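Local coordinates for salivary protein FS50 (Xenopsylla cheopis, PDB 5K6D) that inhibits the host voltage-gated sodium channel Nav1.5 (SCN5A) as a secreted salivary toxin of the flea, at residues K47-V52 against E71-K76; G57-C60 against Q66-N69; R7-H12 against Q19-G24. All coordinates share one frame; numbering follows the deposited sequence.

Contact 1: residues K47-V52 against E71-K76; sequences KHCTGV and EDCYCK
C49, near the C-terminal end of helix 38-51, faces C75 on strand 73-76 with their CA atoms 5.2 Å apart. The helix and strand segments run in roughly the same direction, at 37° to each other, with their axes 8.1 Å apart at the closest point. No hydrogen bond bridges them; the covalent link is a disulfide, C49 SG to C75 SG at 2.0 Å. Its torsion about the S-S bond is -73°, the left-handed sense. Both sulfurs lie anti to their own carbonyl carbons (chi1 -67° in C49), which directs each one into the space between helix and strand; across the disulfide the CB atoms of C49 and C75 are 3.6 Å apart. C73, two residues earlier on the same side of the strand, brings its SG to within 3.3 Å of C49 SG, a tight sulfur-sulfur packing. C73 is itself bonded to C45, one helical turn before C49, so two disulfides lie next to each other in the buried layer between helix and sheet. Y74, between the two strand cysteines, turns to the other side of the sheet, where its OH is hydrogen-bonded to the backbone N of N69. Beside the disulfide on the helix, the H48 ring carries V52 CB 3.7 Å above one face, offset from its centre, and its NE2 is hydrogen-bonded to the carbonyl O of C8. The spacing, C45 and C49 one turn apart on a helix joined to C73 and C75 on alternate residues of a strand, is the signature of the cystine-stabilised alpha/beta motif, the scaffold found in scorpion channel toxins and many defensins.

Contact 2: residues G57-C60 against Q66-N69; sequences GGSC and QKPN
K67 lays the aliphatic end of its side chain against S59 on edge strand 57-60, and this is the close-packed part of the contact. Its CD is 3.4 Å from S59 OG and its CE 3.6 Å from that same S59 OG, so the hydroxyl meets methylene groups. K67 CE also approaches the carbonyl O of C60, at 3.8 Å. The lysine chain starts out extended past CG; the bend at chi3 (-48°) then keeps CE beside the serine oxygen, and chi4 (-94°) sets the direction of NZ, toward a different partner. No hydrogen bond crosses between the segments, and only 121 Å² is buried in all. The looser side is the charged end: K67 NZ makes a long, weak ion pair with D62, in the loop between the two segments. That loop is also fastened by a hydrogen bond from K67 N to S64 OG. Behind the contact, C60 turns its CB away from K67 and is disulfide-bonded to C32, touching K41 and C45 of helix 38-51. K67 and P68 pack on Y74 of the central strand 73-76, so the segment 66-69 folds back over the sheet on the face opposite the helix.

Contact 3: residues R7-H12 against Q19-G24; sequences RCLKGH and QEIGNG
The short helix 6-10 and the two-stranded antiparallel ladder 3-4/19-20 form the N-terminal part of the fold, and L9 packs the one against the other. Its CD1 methyl does the touching. L9 CD1 lies 3.5 Å from Q19 OE1 and 4.1 Å from Q19 CB, resting against the inner side of a glutamine whose chain is bent at chi2 (-141°), with the amide turned (chi3 -102°) so that OE1 rather than NE2 is nearer the leucine methyl. From a different direction I21 CG2 comes to 4.3 Å of the same L9 CD1, leaving the methyl between Q19 and I21. These two residues turn their CB atoms toward the helix, and E20 between them points away and is hydrogen-bonded through OE2 to the backbone N of W2. L9 and I21 also touch V4 of the partner strand, which adds to the apolar patch. No hydrogen bond joins the segments. G11 is the first residue to leave helical backbone angles, with a positive phi (104°), and it donates a weak backbone bond to R7 O. C8, beside L9, is disulfide-bonded to C53 and so links this helix to the chain just beyond helix 38-51. The result is plain surface packing of a helical turn on a small beta ladder, a strand-helix-loop-strand unit preceding the disulfide-rich helix-and-sheet core.

How the contacts relate
From the N terminus, contact 3 closes first: strand 3-4 leads into helix 6-10, and a six-residue loop returns the chain to segment 19-24. The chain then supplies strand 26-28, one edge of the three-stranded sheet, before helix 38-51 opens contact 1. Contact 2 is nested within contact 1, closing a five-residue loop between strand 57-60 and the loop segment 66-69, after which strand 73-76 completes contact 1 as the middle strand. Contacts 1 and 2 share that sheet through backbone pairing of S59 with Y74. Contacts 1 and 3 meet where V52 packs on R7 and C8, whereas contacts 2 and 3 do not touch.

Contact 1: residues K47-V52 against E71-K76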
loop_
_atom_site.group_PDB
_atom_site.type_symbol
_atom_site.label_atom_id
_atom_site.label_comp_id
_atom_site.label_asym_id
_atom_site.label_seq_id
_atom_site.Cartn_x
_atom_site.Cartn_y
_atom_site.Cartn_z
ATOM N N LYS A 47 -4.819 3.235 -6.053
ATOM C CA LYS A 47 -4.231 4.506 -6.456
ATOM C C LYS A 47 -3.055 4.910 -5.569
ATOM O O LYS A 47 -2.072 5.458 -6.059
ATOM C CB LYS A 47 -5.302 5.596 -6.460
ATOM C CG LYS A 47 -4.790 7.022 -6.659
ATOM C CD LYS A 47 -3.961 7.260 -7.919
ATOM C CE LYS A 47 -4.740 7.031 -9.197
ATOM N NZ LYS A 47 -4.035 7.635 -10.370
ATOM N N HIS A 48 -3.132 4.662 -4.268
ATOM C CA HIS A 48 -1.960 4.900 -3.431
ATOM C C HIS A 48 -0.789 4.056 -3.941
ATOM O O HIS A 48 0.348 4.532 -4.054
ATOM C CB HIS A 48 -2.275 4.592 -1.965
ATOM C CG HIS A 48 -1.125 4.828 -1.044
ATOM N ND1 HIS A 48 -0.786 6.075 -0.557
ATOM C CD2 HIS A 48 -0.208 3.960 -0.555
ATOM C CE1 HIS A 48 0.285 5.953 0.210
ATOM N NE2 HIS A 48 0.652 4.683 0.228
ATOM N N CYS A 49 -1.080 2.814 -4.290
ATOM C CA CYS A 49 -0.040 1.919 -4.774
ATOM C C CYS A 49 0.572 2.373 -6.088
ATOM O O CYS A 49 1.793 2.354 -6.237
ATOM C CB CYS A 49 -0.580 0.499 -4.925
ATOM S SG CYS A 49 -1.012 -0.266 -3.348
ATOM N N THR A 50 -0.255 2.775 -7.051
ATOM C CA THR A 50 0.294 3.188 -8.339
ATOM C C THR A 50 0.834 4.618 -8.301
ATOM O O THR A 50 1.846 4.926 -8.940
ATOM C CB THR A 50 -0.742 3.098 -9.470
ATOM O OG1 THR A 50 -1.846 3.966 -9.178
ATOM C CG2 THR A 50 -1.242 1.661 -9.654
ATOM N N GLY A 51 0.157 5.498 -7.566
ATOM C CA GLY A 51 0.488 6.907 -7.590
ATOM C C GLY A 51 1.515 7.362 -6.581
ATOM O O GLY A 51 2.171 8.376 -6.799
ATOM N N VAL A 52 1.645 6.638 -5.476
ATOM C CA VAL A 52 2.584 7.024 -4.425
ATOM C C VAL A 52 3.690 5.980 -4.278
ATOM O O VAL A 52 4.869 6.327 -4.300
ATOM C CB VAL A 52 1.860 7.267 -3.067
ATOM C CG1 VAL A 52 2.859 7.659 -1.990
ATOM C CG2 VAL A 52 0.790 8.362 -3.215
ATOM N N GLU A 71 -6.764 -3.166 7.687
ATOM C CA GLU A 71 -6.629 -1.710 7.615
ATOM C C GLU A 71 -5.488 -1.284 6.703
ATOM O O GLU A 71 -5.380 -0.109 6.359
ATOM C CB GLU A 71 -6.417 -1.118 9.009
ATOM C CG GLU A 71 -7.575 -1.367 9.962
ATOM C CD GLU A 71 -7.468 -0.567 11.247
ATOM O OE1 GLU A 71 -6.336 -0.212 11.641
ATOM O OE2 GLU A 71 -8.519 -0.292 11.861
ATOM N N ASP A 72 -4.643 -2.236 6.326
ATOM C CA ASP A 72 -3.488 -1.931 5.496
ATOM C C ASP A 72 -3.740 -2.264 4.034
ATOM O O ASP A 72 -4.587 -3.088 3.690
ATOM C CB ASP A 72 -2.240 -2.671 5.992
ATOM C CG ASP A 72 -1.754 -2.172 7.344
ATOM O OD1 ASP A 72 -2.180 -1.086 7.797
ATOM O OD2 ASP A 72 -0.923 -2.881 7.957
ATOM N N CYS A 73 -2.980 -1.585 3.191
ATOM C CA CYS A 73 -3.008 -1.736 1.751
ATOM C C CYS A 73 -1.685 -2.371 1.347
ATOM O O CYS A 73 -0.645 -1.965 1.848
ATOM C CB CYS A 73 -3.215 -0.362 1.124
ATOM S SG CYS A 73 -2.909 -0.175 -0.637
ATOM N N TYR A 74 -1.720 -3.360 0.459
ATOM C CA TYR A 74 -0.524 -4.110 0.087
ATOM C C TYR A 74 -0.261 -3.927 -1.398
ATOM O O TYR A 74 -1.054 -4.360 -2.245
ATOM C CB TYR A 74 -0.685 -5.587 0.466
ATOM C CG TYR A 74 -0.863 -5.750 1.959
ATOM C CD1 TYR A 74 -2.120 -5.680 2.543
ATOM C CD2 TYR A 74 0.237 -5.949 2.791
ATOM C CE1 TYR A 74 -2.279 -5.800 3.913
ATOM C CE2 TYR A 74 0.085 -6.081 4.158
ATOM C CZ TYR A 74 -1.174 -6.013 4.709
ATOM O OH TYR A 74 -1.354 -6.143 6.072
ATOM N N CYS A 75 0.857 -3.264 -1.698
ATOM C CA CYS A 75 1.178 -2.853 -3.056
ATOM C C CYS A 75 2.165 -3.776 -3.737
ATOM O O CYS A 75 3.174 -4.168 -3.150
ATOM C CB CYS A 75 1.758 -1.440 -3.060
ATOM S SG CYS A 75 0.720 -0.187 -2.303
ATOM N N LYS A 76 1.877 -4.080 -4.993
ATOM C CA LYS A 76 2.731 -4.895 -5.835
ATOM C C LYS A 76 3.630 -4.020 -6.705
ATOM O O LYS A 76 3.204 -2.967 -7.182
ATOM C CB LYS A 76 1.860 -5.795 -6.712
ATOM C CG LYS A 76 2.593 -6.935 -7.391
ATOM C CD LYS A 76 1.635 -7.836 -8.176
ATOM C CE LYS A 76 0.250 -7.910 -7.540
ATOM N NZ LYS A 76 -0.444 -9.197 -7.864
#

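Contact 2: residues G57-C60 against Q66-N69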
loop_
_atom_site.group_PDB
_atom_site.type_symbol
_atom_site.label_atom_id
_atom_site.label_comp_id
_atom_site.label_asym_id
_atom_site.label_seq_id
_atom_site.Cartn_x
_atom_site.Cartn_y
_atom_site.Cartn_z
ATOM N N GLY A 57 -0.184 -1.855 -8.667
ATOM C CA GLY A 57 -1.511 -1.884 -8.087
ATOM C C GLY A 57 -1.427 -2.426 -6.679
ATOM O O GLY A 57 -0.331 -2.661 -6.165
ATOM N N GLY A 58 -2.564 -2.616 -6.032
ATOM C CA GLY A 58 -2.547 -3.203 -4.710
ATOM C C GLY A 58 -3.932 -3.519 -4.221
ATOM O O GLY A 58 -4.928 -3.210 -4.888
ATOM N N SER A 59 -4.002 -4.151 -3.058
ATOM C CA SER A 59 -5.286 -4.502 -2.472
ATOM C C SER A 59 -5.222 -4.429 -0.954
ATOM O O SER A 59 -4.148 -4.550 -0.352
ATOM C CB SER A 59 -5.724 -5.893 -2.914
ATOM O OG SER A 59 -4.753 -6.833 -2.524
ATOM N N CYS A 60 -6.381 -4.248 -0.338
ATOM C CA CYS A 60 -6.488 -4.197 1.115
ATOM C C CYS A 60 -6.275 -5.568 1.747
ATOM O O CYS A 60 -6.463 -6.613 1.106
ATOM C CB CYS A 60 -7.855 -3.641 1.526
ATOM S SG CYS A 60 -8.205 -1.954 0.936
ATOM N N GLN A 66 0.161 -13.026 3.561
ATOM C CA GLN A 66 0.751 -11.978 2.751
ATOM C C GLN A 66 0.089 -10.620 2.980
ATOM O O GLN A 66 0.729 -9.582 2.837
ATOM C CB GLN A 66 0.649 -12.356 1.279
ATOM C CG GLN A 66 1.315 -11.403 0.340
ATOM C CD GLN A 66 1.023 -11.743 -1.090
ATOM O OE1 GLN A 66 -0.136 -11.860 -1.490
ATOM N NE2 GLN A 66 2.071 -11.913 -1.881
ATOM N N LYS A 67 -1.202 -10.621 3.308
ATOM C CA LYS A 67 -1.954 -9.379 3.463
ATOM C C LYS A 67 -2.764 -9.450 4.758
ATOM O O LYS A 67 -3.993 -9.500 4.727
ATOM C CB LYS A 67 -2.867 -9.145 2.252
ATOM C CG LYS A 67 -2.146 -9.198 0.905
ATOM C CD LYS A 67 -3.057 -8.786 -0.245
ATOM C CE LYS A 67 -4.398 -9.495 -0.173
ATOM N NZ LYS A 67 -4.396 -10.736 -0.998
ATOM N N PRO A 68 -2.072 -9.460 5.912
ATOM C CA PRO A 68 -2.730 -9.861 7.166
ATOM C C PRO A 68 -3.667 -8.830 7.794
ATOM O O PRO A 68 -4.598 -9.232 8.490
ATOM C CB PRO A 68 -1.549 -10.126 8.107
ATOM C CG PRO A 68 -0.456 -9.275 7.575
ATOM C CD PRO A 68 -0.617 -9.312 6.080
ATOM N N ASN A 69 -3.428 -7.542 7.567
ATOM C CA ASN A 69 -4.152 -6.495 8.281
ATOM C C ASN A 69 -5.171 -5.804 7.381
ATOM O O ASN A 69 -4.797 -5.162 6.408
ATOM C CB ASN A 69 -3.152 -5.476 8.833
ATOM C CG ASN A 69 -3.784 -4.487 9.794
ATOM O OD1 ASN A 69 -4.979 -4.192 9.718
ATOM N ND2 ASN A 69 -2.978 -3.964 10.712
#

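Contact 3: residues R7-H12 against Q19-G24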
loop_
_atom_site.group_PDB
_atom_site.type_symbol
_atom_site.label_atom_id
_atom_site.label_comp_id
_atom_site.label_asym_id
_atom_site.label_seq_id
_atom_site.Cartn_x
_atom_site.Cartn_y
_atom_site.Cartn_z
ATOM N N ARG A 7 6.292 8.068 2.320
ATOM C CA ARG A 7 4.891 8.344 2.035
ATOM C C ARG A 7 4.151 7.082 1.626
ATOM O O ARG A 7 3.017 6.855 2.042
ATOM C CB ARG A 7 4.772 9.400 0.947
ATOM C CG ARG A 7 5.219 10.765 1.395
ATOM C CD ARG A 7 5.148 11.735 0.246
ATOM N NE ARG A 7 3.774 12.055 -0.142
ATOM C CZ ARG A 7 3.249 11.855 -1.348
ATOM N NH1 ARG A 7 3.953 11.286 -2.329
ATOM N NH2 ARG A 7 2.000 12.238 -1.570
ATOM N N CYS A 8 4.800 6.254 0.819
ATOM C CA CYS A 8 4.218 4.979 0.442
ATOM C C CYS A 8 3.902 4.132 1.669
ATOM O O CYS A 8 2.770 3.648 1.822
ATOM C CB CYS A 8 5.167 4.235 -0.497
ATOM S SG CYS A 8 4.801 2.499 -0.752
ATOM N N LEU A 9 4.893 3.962 2.542
ATOM C CA LEU A 9 4.782 3.007 3.637
ATOM C C LEU A 9 3.958 3.524 4.811
ATOM O O LEU A 9 3.052 2.835 5.281
ATOM C CB LEU A 9 6.178 2.604 4.121
ATOM C CG LEU A 9 7.018 1.833 3.095
ATOM C CD1 LEU A 9 8.399 1.540 3.641
ATOM C CD2 LEU A 9 6.332 0.532 2.691
ATOM N N LYS A 10 4.274 4.715 5.310
ATOM C CA LYS A 10 3.558 5.201 6.496
ATOM C C LYS A 10 2.493 6.253 6.166
ATOM O O LYS A 10 1.712 6.632 7.043
ATOM C CB LYS A 10 4.537 5.734 7.556
ATOM C CG LYS A 10 5.341 6.959 7.179
ATOM C CD LYS A 10 6.249 7.378 8.343
ATOM C CE LYS A 10 7.004 8.662 8.053
ATOM N NZ LYS A 10 7.872 9.030 9.206
ATOM N N GLY A 11 2.449 6.723 4.923
ATOM C CA GLY A 11 1.361 7.590 4.497
ATOM C C GLY A 11 1.719 9.059 4.374
ATOM O O GLY A 11 0.964 9.849 3.785
ATOM N N HIS A 12 2.865 9.421 4.935
ATOM C CA HIS A 12 3.352 10.795 4.970
ATOM C C HIS A 12 4.861 10.716 5.134
ATOM O O HIS A 12 5.396 9.634 5.389
ATOM C CB HIS A 12 2.711 11.567 6.120
ATOM C CG HIS A 12 2.863 10.880 7.442
ATOM N ND1 HIS A 12 3.914 11.139 8.295
ATOM C CD2 HIS A 12 2.130 9.906 8.032
ATOM C CE1 HIS A 12 3.807 10.371 9.367
ATOM N NE2 HIS A 12 2.732 9.615 9.232
ATOM N N GLN A 19 13.408 3.596 0.189
ATOM C CA GLN A 19 13.250 2.537 1.182
ATOM C C GLN A 19 13.147 1.183 0.501
ATOM O O GLN A 19 12.222 0.936 -0.272
ATOM C CB GLN A 19 12.013 2.772 2.049
ATOM C CG GLN A 19 11.954 4.150 2.679
ATOM C CD GLN A 19 11.414 4.104 4.086
ATOM O OE1 GLN A 19 10.251 4.421 4.332
ATOM N NE2 GLN A 19 12.257 3.691 5.023
ATOM N N GLU A 20 14.094 0.305 0.799
ATOM C CA GLU A 20 14.142 -1.011 0.176
ATOM C C GLU A 20 13.181 -1.971 0.854
ATOM O O GLU A 20 13.214 -2.128 2.073
ATOM C CB GLU A 20 15.560 -1.580 0.242
ATOM C CG GLU A 20 15.735 -2.871 -0.531
ATOM C CD GLU A 20 15.674 -2.658 -2.030
ATOM O OE1 GLU A 20 16.314 -1.703 -2.520
ATOM O OE2 GLU A 20 14.969 -3.430 -2.714
ATOM N N ILE A 21 12.348 -2.652 0.086
ATOM C CA ILE A 21 11.453 -3.599 0.730
ATOM C C ILE A 21 11.659 -5.038 0.235
ATOM O O ILE A 21 11.008 -5.962 0.718
ATOM C CB ILE A 21 10.006 -3.166 0.542
ATOM C CG1 ILE A 21 9.742 -2.944 -0.938
ATOM C CG2 ILE A 21 9.731 -1.867 1.308
ATOM C CD1 ILE A 21 8.303 -2.836 -1.248
ATOM N N GLY A 22 12.578 -5.231 -0.707
ATOM C CA GLY A 22 12.891 -6.566 -1.189
ATOM C C GLY A 22 11.968 -7.022 -2.303
ATOM O O GLY A 22 11.564 -6.222 -3.148
ATOM N N ASN A 23 11.619 -8.306 -2.294
ATOM C CA ASN A 23 10.862 -8.910 -3.393
ATOM C C ASN A 23 9.359 -9.071 -3.160
ATOM O O ASN A 23 8.638 -9.526 -4.047
ATOM C CB ASN A 23 11.449 -10.277 -3.731
ATOM C CG ASN A 23 12.847 -10.185 -4.289
ATOM O OD1 ASN A 23 13.194 -9.218 -4.965
ATOM N ND2 ASN A 23 13.658 -11.193 -4.012
ATOM N N GLY A 24 8.887 -8.704 -1.976
ATOM C CA GLY A 24 7.485 -8.894 -1.644
ATOM C C GLY A 24 6.636 -7.673 -1.940
ATOM O O GLY A 24 6.978 -6.839 -2.786
#